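Local structure of thiol-activated cytolysin (6NAL) at residues L76-N81 with A224-E229; V102-A107 with N126-K131; I287-V292 with Q313-I318. The protein probably forms pores in target cell membranes, as a bacterial toxin of the cholesterol-dependent cytolysin family. One frame throughout, in Å; residues are numbered along the deposited sequence.

Contact 1 (L76-N81 with A224-E229)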
ATOM      1  N   LEU A  76     -37.935  31.262  11.888  1.00 41.29           N
ATOM      2  CA  LEU A  76     -38.435  29.977  12.363  1.00 38.71           C
ATOM      3  C   LEU A  76     -38.645  29.048  11.179  1.00 39.67           C
ATOM      4  O   LEU A  76     -38.979  29.487  10.070  1.00 37.40           O
ATOM      5  CB  LEU A  76     -39.715  30.132  13.112  1.00 44.95           C
ATOM      6  CG  LEU A  76     -39.597  30.857  14.448  1.00 42.56           C
ATOM      7  CD1 LEU A  76     -41.062  30.951  14.957  1.00 42.47           C
ATOM      8  CD2 LEU A  76     -38.729  30.173  15.438  1.00 40.35           C
ATOM      9  N   LEU A  77     -38.415  27.763  11.409  1.00 33.49           N
ATOM     10  CA  LEU A  77     -38.497  26.783  10.340  1.00 39.06           C
ATOM     11  C   LEU A  77     -39.189  25.559  10.889  1.00 35.59           C
ATOM     12  O   LEU A  77     -39.196  25.362  12.107  1.00 33.64           O
ATOM     13  CB  LEU A  77     -37.115  26.365   9.834  1.00 37.19           C
ATOM     14  CG  LEU A  77     -36.238  27.450   9.250  1.00 39.71           C
ATOM     15  CD1 LEU A  77     -34.798  26.919   9.155  1.00 36.69           C
ATOM     16  CD2 LEU A  77     -36.818  27.870   7.863  1.00 34.02           C
ATOM     17  N   VAL A  78     -39.719  24.707   9.996  1.00 31.61           N
ATOM     18  CA  VAL A  78     -40.132  23.359  10.402  1.00 40.67           C
ATOM     19  C   VAL A  78     -39.015  22.369  10.050  1.00 35.72           C
ATOM     20  O   VAL A  78     -38.556  22.288   8.906  1.00 37.23           O
ATOM     21  CB  VAL A  78     -41.497  22.925   9.813  1.00 47.63           C
ATOM     22  CG1 VAL A  78     -42.546  24.052   9.917  1.00 54.16           C
ATOM     23  CG2 VAL A  78     -41.404  22.428   8.390  1.00 54.99           C
ATOM     24  N   ALA A  79     -38.560  21.631  11.045  1.00 41.08           N
ATOM     25  CA  ALA A  79     -37.470  20.686  10.816  1.00 43.20           C
ATOM     26  C   ALA A  79     -37.918  19.629   9.818  1.00 48.00           C
ATOM     27  O   ALA A  79     -39.064  19.151   9.846  1.00 47.41           O
ATOM     28  CB  ALA A  79     -37.041  20.049  12.133  1.00 43.15           C
ATOM     29  N   SER A  80     -37.013  19.271   8.926  1.00 48.09           N
ATOM     30  CA  SER A  80     -37.361  18.437   7.786  1.00 51.00           C
ATOM     31  C   SER A  80     -36.069  18.012   7.118  1.00 52.89           C
ATOM     32  O   SER A  80     -35.130  18.818   7.019  1.00 45.79           O
ATOM     33  CB  SER A  80     -38.233  19.209   6.798  1.00 41.43           C
ATOM     34  OG  SER A  80     -38.306  18.486   5.611  1.00 52.07           O
ATOM     35  N   ASN A  81     -36.029  16.772   6.630  1.00 41.19           N
ATOM     36  CA  ASN A  81     -34.867  16.359   5.868  1.00 49.32           C
ATOM     37  C   ASN A  81     -34.612  17.290   4.701  1.00 53.37           C
ATOM     38  O   ASN A  81     -33.472  17.431   4.259  1.00 48.28           O
ATOM     39  CB  ASN A  81     -35.030  14.941   5.376  1.00 52.13           C
ATOM     40  CG  ASN A  81     -34.857  13.971   6.468  1.00 50.12           C
ATOM     41  OD1 ASN A  81     -33.947  14.100   7.294  1.00 48.52           O
ATOM     42  ND2 ASN A  81     -35.738  12.993   6.517  1.00 57.62           N
ATOM     43  N   ALA A 224     -49.244  24.945   9.715  1.00 50.55           N
ATOM     44  CA  ALA A 224     -48.032  25.228   8.962  1.00 58.54           C
ATOM     45  C   ALA A 224     -47.091  24.030   8.837  1.00 53.39           C
ATOM     46  O   ALA A 224     -46.133  24.116   8.056  1.00 55.95           O
ATOM     47  CB  ALA A 224     -47.293  26.396   9.609  1.00 49.52           C
ATOM     48  N   GLY A 225     -47.342  22.924   9.559  1.00 48.72           N
ATOM     49  CA  GLY A 225     -46.488  21.747   9.453  1.00 47.36           C
ATOM     50  C   GLY A 225     -45.985  21.152  10.760  1.00 45.53           C
ATOM     51  O   GLY A 225     -45.517  20.008  10.781  1.00 51.55           O
ATOM     52  N   ILE A 226     -46.131  21.887  11.868  1.00 43.35           N
ATOM     53  CA  ILE A 226     -45.513  21.475  13.124  1.00 41.64           C
ATOM     54  C   ILE A 226     -46.192  20.231  13.672  1.00 51.51           C
ATOM     55  O   ILE A 226     -47.428  20.088  13.620  1.00 42.51           O
ATOM     56  CB  ILE A 226     -45.548  22.615  14.150  1.00 39.12           C
ATOM     57  CG1 ILE A 226     -44.739  23.775  13.601  1.00 45.51           C
ATOM     58  CG2 ILE A 226     -45.028  22.127  15.484  1.00 47.51           C
ATOM     59  CD1 ILE A 226     -43.258  23.422  13.376  1.00 47.96           C
ATOM     60  N   SER A 227     -45.375  19.335  14.240  1.00 53.75           N
ATOM     61  CA  SER A 227     -45.800  18.023  14.724  1.00 54.23           C
ATOM     62  C   SER A 227     -44.554  17.331  15.270  1.00 55.37           C
ATOM     63  O   SER A 227     -43.445  17.859  15.141  1.00 51.19           O
ATOM     64  CB  SER A 227     -46.451  17.193  13.611  1.00 51.27           C
ATOM     65  OG  SER A 227     -45.489  16.735  12.678  1.00 59.88           O
ATOM     66  N   GLU A 228     -44.703  16.131  15.826  1.00 56.14           N
ATOM     67  CA  GLU A 228     -43.550  15.451  16.414  1.00 63.12           C
ATOM     68  C   GLU A 228     -42.515  15.051  15.375  1.00 50.52           C
ATOM     69  O   GLU A 228     -41.330  15.000  15.690  1.00 57.65           O
ATOM     70  CB  GLU A 228     -44.008  14.221  17.179  1.00 70.62           C
ATOM     71  CG  GLU A 228     -44.891  14.589  18.351  1.00 80.81           C
ATOM     72  CD  GLU A 228     -45.087  13.445  19.305  1.00 85.08           C
ATOM     73  OE1 GLU A 228     -44.632  12.327  18.968  1.00 98.45           O
ATOM     74  OE2 GLU A 228     -45.677  13.671  20.390  1.00 76.50           O
ATOM     75  N   GLU A 229     -42.931  14.742  14.152  1.00 51.83           N
ATOM     76  CA  GLU A 229     -41.984  14.466  13.080  1.00 52.96           C
ATOM     77  C   GLU A 229     -41.365  15.734  12.490  1.00 59.30           C
ATOM     78  O   GLU A 229     -40.354  15.648  11.786  1.00 50.59           O
ATOM     79  CB  GLU A 229     -42.659  13.678  11.953  1.00 59.90           C
ATOM     80  CG  GLU A 229     -43.190  12.292  12.360  1.00 69.78           C
ATOM     81  CD  GLU A 229     -44.433  12.362  13.263  1.00 88.60           C
ATOM     82  OE1 GLU A 229     -45.048  13.465  13.366  1.00 85.43           O
ATOM     83  OE2 GLU A 229     -44.790  11.313  13.871  1.00 90.13           O
TER
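The carbonyl oxygen of Ala79, which comes within 4.2 Å of Glu229 O, accepts a hydrogen bond from ND1 of His230, the residue after that glutamate, while backbone bonds of Ala79 with Pro231 and of Leu77 with Leu233 stitch 76-81 to the chain just beyond 224-229. Direct contact between the segments is apolar. Val78 reaches across with CG1, which meets the CD1 methyl of Ile226 at 3.6 Å and touches the carbonyl O of Ala224 at 4.0 Å. In Ile226 a second torsion of -62° folds CD1 back from the extended course and swings it over to the valine; CB of Val78 lies 4.0 Å from the same methyl. The setting is the end of a helix and the loop after it laid against strand 76-78 of the large antiparallel sheet. Helix 218-224 stops in a Schellman motif, with Gly225 at a positive phi of 130° turning the chain toward strand 232-250, which pairs with strand 76-78. A second helix starts on the other segment, where Ser80 is the N-cap residue and its OG bonds to Asp82 N. Beyond the valine, Ile226 packs on Trp218 and Leu221 of helix 218-224 and on Pro232.

Contact 2 (V102-A107 with N126-K131)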
ATOM      1  N   VAL A 102     -25.285  41.674  16.350  1.00 42.90           N
ATOM      2  CA  VAL A 102     -24.289  41.666  15.295  1.00 43.19           C
ATOM      3  C   VAL A 102     -22.930  41.613  15.956  1.00 46.90           C
ATOM      4  O   VAL A 102     -22.606  42.484  16.755  1.00 46.95           O
ATOM      5  CB  VAL A 102     -24.374  42.920  14.416  1.00 40.02           C
ATOM      6  CG1 VAL A 102     -23.349  42.856  13.345  1.00 48.38           C
ATOM      7  CG2 VAL A 102     -25.766  43.080  13.879  1.00 46.98           C
ATOM      8  N   ASP A 103     -22.126  40.638  15.591  1.00 44.72           N
ATOM      9  CA  ASP A 103     -20.791  40.503  16.144  1.00 57.63           C
ATOM     10  C   ASP A 103     -19.795  40.936  15.083  1.00 54.99           C
ATOM     11  O   ASP A 103     -19.518  40.174  14.147  1.00 58.15           O
ATOM     12  CB  ASP A 103     -20.507  39.076  16.578  1.00 59.95           C
ATOM     13  CG  ASP A 103     -19.026  38.864  16.876  1.00 77.18           C
ATOM     14  OD1 ASP A 103     -18.423  39.793  17.491  1.00 75.55           O
ATOM     15  OD2 ASP A 103     -18.465  37.800  16.467  1.00 81.52           O
ATOM     16  N   LEU A 104     -19.276  42.191  15.209  1.00 59.08           N
ATOM     17  CA  LEU A 104     -18.215  42.515  14.276  1.00 64.77           C
ATOM     18  C   LEU A 104     -16.871  42.515  14.979  1.00 60.87           C
ATOM     19  O   LEU A 104     -16.763  43.032  16.087  1.00 62.90           O
ATOM     20  CB  LEU A 104     -18.362  43.862  13.594  1.00 58.94           C
ATOM     21  CG  LEU A 104     -19.714  44.028  12.957  1.00 64.39           C
ATOM     22  CD1 LEU A 104     -20.538  44.842  13.945  1.00 59.72           C
ATOM     23  CD2 LEU A 104     -19.609  44.745  11.656  1.00 74.94           C
ATOM     24  N   PRO A 105     -15.834  42.043  14.295  1.00 66.00           N
ATOM     25  CA  PRO A 105     -14.508  41.885  14.918  1.00 65.86           C
ATOM     26  C   PRO A 105     -13.884  43.227  15.210  1.00 60.45           C
ATOM     27  O   PRO A 105     -13.988  44.169  14.418  1.00 68.35           O
ATOM     28  CB  PRO A 105     -13.690  41.116  13.867  1.00 73.06           C
ATOM     29  CG  PRO A 105     -14.663  40.872  12.676  1.00 76.49           C
ATOM     30  CD  PRO A 105     -15.791  41.886  12.843  1.00 68.04           C
ATOM     31  N   GLY A 106     -13.271  43.310  16.378  1.00 64.84           N
ATOM     32  CA  GLY A 106     -12.735  44.561  16.862  1.00 70.43           C
ATOM     33  C   GLY A 106     -13.756  45.529  17.401  1.00 66.29           C
ATOM     34  O   GLY A 106     -13.364  46.578  17.922  1.00 74.09           O
ATOM     35  N   ALA A 107     -15.041  45.226  17.271  1.00 60.60           N
ATOM     36  CA  ALA A 107     -16.108  46.070  17.780  1.00 67.05           C
ATOM     37  C   ALA A 107     -16.780  45.389  18.960  1.00 67.72           C
ATOM     38  O   ALA A 107     -16.714  44.168  19.116  1.00 71.52           O
ATOM     39  CB  ALA A 107     -17.146  46.358  16.691  1.00 69.36           C
ATOM     40  N   ASN A 126     -27.977  46.075   8.435  1.00 41.94           N
ATOM     41  CA  ASN A 126     -27.350  47.042   7.554  1.00 55.35           C
ATOM     42  C   ASN A 126     -27.187  48.399   8.217  1.00 55.02           C
ATOM     43  O   ASN A 126     -26.314  49.169   7.807  1.00 53.07           O
ATOM     44  CB  ASN A 126     -28.150  47.177   6.276  1.00 48.84           C
ATOM     45  CG  ASN A 126     -27.853  46.077   5.315  1.00 58.09           C
ATOM     46  OD1 ASN A 126     -26.722  45.554   5.240  1.00 53.87           O
ATOM     47  ND2 ASN A 126     -28.855  45.716   4.559  1.00 51.52           N
ATOM     48  N   ASP A 127     -27.998  48.698   9.231  1.00 57.44           N
ATOM     49  CA  ASP A 127     -27.799  49.919   9.994  1.00 60.53           C
ATOM     50  C   ASP A 127     -26.532  49.827  10.835  1.00 58.03           C
ATOM     51  O   ASP A 127     -25.612  50.634  10.678  1.00 61.43           O
ATOM     52  CB  ASP A 127     -29.017  50.191  10.861  1.00 61.01           C
ATOM     53  CG  ASP A 127     -28.913  51.513  11.585  1.00 84.12           C
ATOM     54  OD1 ASP A 127     -29.355  51.575  12.754  1.00 90.71           O
ATOM     55  OD2 ASP A 127     -28.359  52.475  10.995  1.00 94.61           O
ATOM     56  N   ILE A 128     -26.450  48.824  11.714  1.00 55.08           N
ATOM     57  CA  ILE A 128     -25.231  48.590  12.490  1.00 54.14           C
ATOM     58  C   ILE A 128     -23.998  48.542  11.587  1.00 58.46           C
ATOM     59  O   ILE A 128     -22.912  49.000  11.964  1.00 61.65           O
ATOM     60  CB  ILE A 128     -25.379  47.296  13.307  1.00 49.65           C
ATOM     61  CG1 ILE A 128     -26.537  47.493  14.274  1.00 52.81           C
ATOM     62  CG2 ILE A 128     -24.076  46.945  14.014  1.00 50.37           C
ATOM     63  CD1 ILE A 128     -26.868  46.276  15.058  1.00 53.84           C
ATOM     64  N   LEU A 129     -24.125  47.934  10.407  1.00 57.09           N
ATOM     65  CA  LEU A 129     -23.010  47.919   9.469  1.00 51.34           C
ATOM     66  C   LEU A 129     -22.648  49.333   9.023  1.00 63.55           C
ATOM     67  O   LEU A 129     -21.462  49.672   8.895  1.00 62.08           O
ATOM     68  CB  LEU A 129     -23.361  47.069   8.255  1.00 48.73           C
ATOM     69  CG  LEU A 129     -22.996  45.583   8.287  1.00 43.81           C
ATOM     70  CD1 LEU A 129     -23.463  44.978   6.986  1.00 40.46           C
ATOM     71  CD2 LEU A 129     -21.539  45.441   8.467  1.00 44.22           C
ATOM     72  N   SER A 130     -23.665  50.156   8.742  1.00 65.96           N
ATOM     73  CA  SER A 130     -23.432  51.538   8.340  1.00 72.02           C
ATOM     74  C   SER A 130     -22.651  52.286   9.408  1.00 69.80           C
ATOM     75  O   SER A 130     -21.650  52.934   9.111  1.00 70.55           O
ATOM     76  CB  SER A 130     -24.765  52.217   8.045  1.00 67.50           C
ATOM     77  OG  SER A 130     -25.306  51.682   6.849  1.00 73.17           O
ATOM     78  N   LYS A 131     -23.061  52.160  10.667  1.00 63.36           N
ATOM     79  CA  LYS A 131     -22.381  52.898  11.713  1.00 69.02           C
ATOM     80  C   LYS A 131     -20.966  52.398  11.880  1.00 67.52           C
ATOM     81  O   LYS A 131     -20.097  53.149  12.321  1.00 74.18           O
ATOM     82  CB  LYS A 131     -23.157  52.811  13.032  1.00 72.44           C
ATOM     83  CG  LYS A 131     -24.664  53.249  12.985  1.00 77.29           C
ATOM     84  CD  LYS A 131     -24.975  54.348  11.955  1.00 83.28           C
ATOM     85  CE  LYS A 131     -26.487  54.478  11.636  1.00 94.33           C
ATOM     86  NZ  LYS A 131     -27.340  54.151  12.812  1.00 94.32           N
TER
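Apolar contacts join the two segments, and Ile128 carries most of them. Its CD1, at the end of an extended chain (chi2 175°), meets CG2 of Val102 tip to tip at 3.6 Å. The other branch, CG2, lies against CB of Val102 and is 4.1 Å from CD1 of Leu104, so the isoleucine spans both strand-side residues. Leu104 divides its methyls: while CD1 goes to Ile128, CD2 turns to CD2 of Leu129, 3.8 Å away. No hydrogen bond crosses between the segments; some bonds within each shape its backbone. On the strand side, Ala107 N donates to Leu104 O at 3.0 Å, closing a type II beta turn with Gly106 at positive phi. On the helix side, Asn126 O accepts both Ser130 N and Ser130 OG, the hydroxyl bonding at 2.9 Å from 19° off the carbonyl plane. Pro105, in the turn, packs on Trp439 of the second subunit. Strand 98-103 lies between strands 110-114 and 187-202 in the antiparallel sheet, and helix 118-133 returns over the hairpin formed with 110-114: Ile128 also rests on Ile110 and Phe112, while Trp132, further along the helix, packs on Leu104 and Ala107.

Contact 3 (I287-V292 with Q313-I318); sequences IDVSIV and QKINRI
Ile291 lays its CD1 methyl over the side chain of Ile315, 3.7 Å from CG1 and 3.9 Å from CD1 of that residue. Both isoleucines are extended in their outer torsion, and the two chains cross obliquely instead of meeting end on. In Ile315, CG1 stands beside the backbone N (chi1 -71°), which directs the longer branch off the helix at the sheet; its CD1 goes on to CG1 of Val289, a looser contact at 4.1 Å. Thus one helix residue sits over two strand residues, two apart in sequence, whose side chains point to the same face.

Strand 287-294 runs between strands 232-250 and 299-305, and its two faces serve different helices. Val289 and Ile291 face helix 309-320, where Ile318 points the same way and packs on Tyr301, whereas Val292 packs on Leu170 and Leu174 of helix 167-174. By topology, 287-294 probably corresponds to the fourth core strand of the pore-forming domain in relatives, and 299-305 to the short fifth strand that is displaced there when monomers assemble.

No hydrogen bond or salt bridge joins the two segments, and the polar side chains Ser290 and Asn316 are bonded to Asn302 and Leu270 instead. Helix and strand are therefore held by shape and exclusion of water, without directional bonds between them.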
ATOM      1  N   ILE A 287      -5.263  19.730 -17.260  1.00 55.83           N
ATOM      2  CA  ILE A 287      -6.108  20.110 -16.128  1.00 60.12           C
ATOM      3  C   ILE A 287      -6.868  21.385 -16.471  1.00 46.63           C
ATOM      4  O   ILE A 287      -6.268  22.444 -16.692  1.00 50.42           O
ATOM      5  CB  ILE A 287      -5.268  20.269 -14.849  1.00 55.81           C
ATOM      6  CG1 ILE A 287      -4.502  18.958 -14.602  1.00 47.91           C
ATOM      7  CG2 ILE A 287      -6.140  20.593 -13.664  1.00 44.00           C
ATOM      8  CD1 ILE A 287      -3.583  18.969 -13.389  1.00 49.15           C
ATOM      9  N   ASP A 288      -8.193  21.275 -16.492  1.00 53.66           N
ATOM     10  CA  ASP A 288      -9.096  22.403 -16.698  1.00 52.15           C
ATOM     11  C   ASP A 288      -9.494  23.036 -15.361  1.00 60.81           C
ATOM     12  O   ASP A 288      -9.987  22.342 -14.465  1.00 61.47           O
ATOM     13  CB  ASP A 288     -10.373  21.960 -17.418  1.00 52.10           C
ATOM     14  CG  ASP A 288     -10.146  21.554 -18.874  1.00 80.21           C
ATOM     15  OD1 ASP A 288      -9.119  21.950 -19.484  1.00 89.66           O
ATOM     16  OD2 ASP A 288     -11.020  20.830 -19.415  1.00 84.83           O
ATOM     17  N   VAL A 289      -9.339  24.355 -15.251  1.00 55.79           N
ATOM     18  CA  VAL A 289      -9.616  25.083 -14.014  1.00 53.36           C
ATOM     19  C   VAL A 289     -10.911  25.875 -14.159  1.00 46.07           C
ATOM     20  O   VAL A 289     -11.163  26.500 -15.193  1.00 47.57           O
ATOM     21  CB  VAL A 289      -8.452  26.023 -13.643  1.00 45.82           C
ATOM     22  CG1 VAL A 289      -8.685  26.608 -12.258  1.00 47.67           C
ATOM     23  CG2 VAL A 289      -7.124  25.306 -13.742  1.00 52.91           C
ATOM     24  N   SER A 290     -11.733  25.837 -13.122  1.00 45.25           N
ATOM     25  CA  SER A 290     -12.945  26.632 -13.033  1.00 43.25           C
ATOM     26  C   SER A 290     -12.942  27.274 -11.670  1.00 38.74           C
ATOM     27  O   SER A 290     -12.478  26.669 -10.717  1.00 37.43           O
ATOM     28  CB  SER A 290     -14.179  25.805 -13.194  1.00 39.37           C
ATOM     29  OG  SER A 290     -14.232  25.365 -14.528  1.00 59.75           O
ATOM     30  N   ILE A 291     -13.477  28.479 -11.582  1.00 44.57           N
ATOM     31  CA  ILE A 291     -13.448  29.252 -10.348  1.00 39.45           C
ATOM     32  C   ILE A 291     -14.740  30.014 -10.165  1.00 32.75           C
ATOM     33  O   ILE A 291     -15.253  30.652 -11.089  1.00 36.56           O
ATOM     34  CB  ILE A 291     -12.285  30.247 -10.325  1.00 38.70           C
ATOM     35  CG1 ILE A 291     -10.984  29.490 -10.488  1.00 41.66           C
ATOM     36  CG2 ILE A 291     -12.336  31.019  -9.075  1.00 33.29           C
ATOM     37  CD1 ILE A 291      -9.811  30.424 -10.519  1.00 48.20           C
ATOM     38  N   VAL A 292     -15.235  29.995  -8.951  1.00 32.37           N
ATOM     39  CA  VAL A 292     -16.380  30.789  -8.596  1.00 33.40           C
ATOM     40  C   VAL A 292     -16.042  31.561  -7.332  1.00 37.67           C
ATOM     41  O   VAL A 292     -15.483  31.016  -6.372  1.00 33.42           O
ATOM     42  CB  VAL A 292     -17.650  29.930  -8.423  1.00 38.49           C
ATOM     43  CG1 VAL A 292     -17.404  28.882  -7.456  1.00 44.00           C
ATOM     44  CG2 VAL A 292     -18.807  30.759  -7.951  1.00 40.73           C
ATOM     45  N   GLN A 313      -1.039  33.879 -12.271  1.00 46.19           N
ATOM     46  CA  GLN A 313      -1.083  35.128 -11.528  1.00 48.24           C
ATOM     47  C   GLN A 313      -2.502  35.735 -11.494  1.00 45.79           C
ATOM     48  O   GLN A 313      -2.884  36.399 -10.517  1.00 43.95           O
ATOM     49  CB  GLN A 313      -0.037  36.078 -12.124  1.00 52.25           C
ATOM     50  CG  GLN A 313      -0.093  37.495 -11.539  1.00 57.34           C
ATOM     51  CD  GLN A 313       0.737  38.512 -12.333  1.00 68.67           C
ATOM     52  OE1 GLN A 313       0.203  39.566 -12.681  1.00 65.17           O
ATOM     53  NE2 GLN A 313       2.011  38.177 -12.672  1.00 61.80           N
ATOM     54  N   LYS A 314      -3.326  35.523 -12.519  1.00 50.11           N
ATOM     55  CA  LYS A 314      -4.703  35.970 -12.353  1.00 49.08           C
ATOM     56  C   LYS A 314      -5.399  35.200 -11.233  1.00 41.93           C
ATOM     57  O   LYS A 314      -6.248  35.754 -10.533  1.00 50.61           O
ATOM     58  CB  LYS A 314      -5.512  35.841 -13.648  1.00 55.57           C
ATOM     59  CG  LYS A 314      -6.971  36.365 -13.446  1.00 53.85           C
ATOM     60  CD  LYS A 314      -7.650  36.917 -14.701  1.00 60.21           C
ATOM     61  CE  LYS A 314      -8.050  35.812 -15.672  1.00 66.06           C
ATOM     62  NZ  LYS A 314      -7.806  36.217 -17.110  1.00 67.96           N
ATOM     63  N   ILE A 315      -5.071  33.927 -11.033  1.00 42.64           N
ATOM     64  CA  ILE A 315      -5.757  33.172  -9.978  1.00 43.87           C
ATOM     65  C   ILE A 315      -5.327  33.660  -8.608  1.00 41.49           C
ATOM     66  O   ILE A 315      -6.155  33.884  -7.713  1.00 56.81           O
ATOM     67  CB  ILE A 315      -5.525  31.659 -10.140  1.00 40.60           C
ATOM     68  CG1 ILE A 315      -6.298  31.175 -11.367  1.00 40.06           C
ATOM     69  CG2 ILE A 315      -5.975  30.968  -8.895  1.00 49.54           C
ATOM     70  CD1 ILE A 315      -6.142  29.777 -11.692  1.00 47.99           C
ATOM     71  N   ASN A 316      -4.021  33.844  -8.427  1.00 46.44           N
ATOM     72  CA  ASN A 316      -3.497  34.254  -7.132  1.00 48.51           C
ATOM     73  C   ASN A 316      -4.000  35.607  -6.770  1.00 41.33           C
ATOM     74  O   ASN A 316      -4.165  35.928  -5.600  1.00 45.18           O
ATOM     75  CB  ASN A 316      -1.978  34.266  -7.152  1.00 43.70           C
ATOM     76  CG  ASN A 316      -1.442  32.881  -7.047  1.00 38.73           C
ATOM     77  OD1 ASN A 316      -2.027  32.063  -6.334  1.00 41.10           O
ATOM     78  ND2 ASN A 316      -0.382  32.582  -7.765  1.00 37.42           N
ATOM     79  N   ARG A 317      -4.273  36.408  -7.764  1.00 48.66           N
ATOM     80  CA  ARG A 317      -4.825  37.707  -7.462  1.00 56.47           C
ATOM     81  C   ARG A 317      -6.253  37.613  -6.991  1.00 50.05           C
ATOM     82  O   ARG A 317      -6.628  38.251  -5.997  1.00 48.55           O
ATOM     83  CB  ARG A 317      -4.740  38.587  -8.678  1.00 62.21           C
ATOM     84  CG  ARG A 317      -4.779  40.159  -8.225  1.00 82.83           C
ATOM     85  CD  ARG A 317      -4.730  40.796  -9.575  1.00 91.61           C
ATOM     86  NE  ARG A 317      -3.862  40.047 -10.536  1.00 97.92           N
ATOM     87  CZ  ARG A 317      -4.115  39.711 -11.785  1.00103.50           C
ATOM     88  NH1 ARG A 317      -5.131  40.266 -12.363  1.00102.64           N
ATOM     89  NH2 ARG A 317      -3.191  38.914 -12.344  1.00102.06           N
ATOM     90  N   ILE A 318      -7.088  36.886  -7.752  1.00 51.96           N
ATOM     91  CA  ILE A 318      -8.438  36.599  -7.296  1.00 44.21           C
ATOM     92  C   ILE A 318      -8.424  36.097  -5.864  1.00 56.67           C
ATOM     93  O   ILE A 318      -9.306  36.444  -5.079  1.00 50.80           O
ATOM     94  CB  ILE A 318      -9.128  35.585  -8.212  1.00 49.18           C
ATOM     95  CG1 ILE A 318      -9.344  36.155  -9.608  1.00 44.44           C
ATOM     96  CG2 ILE A 318     -10.443  35.205  -7.560  1.00 58.74           C
ATOM     97  CD1 ILE A 318      -9.394  35.050 -10.669  1.00 54.68           C
TER

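In the fold
All three contacts are buried and reach the same antiparallel sheet, yet they stand well apart, with centres 32 to 41 Å from one another and no touching atoms. Contacts 2 and 3 follow one scheme, a helix laid through aliphatic side chains on a strand, or in contact 2 on a strand end and the turn that follows. Contact 1 differs: a helix terminus and its loop meet a short strand with one apolar pair, beside backbone bonds to the chain just beyond the loop. It also has an exposed residue at its margin. The centre of contact 3 lies about 17 Å from that of the chain, against 33 and 34 Å for contacts 1 and 2; contact 2 borders the second subunit.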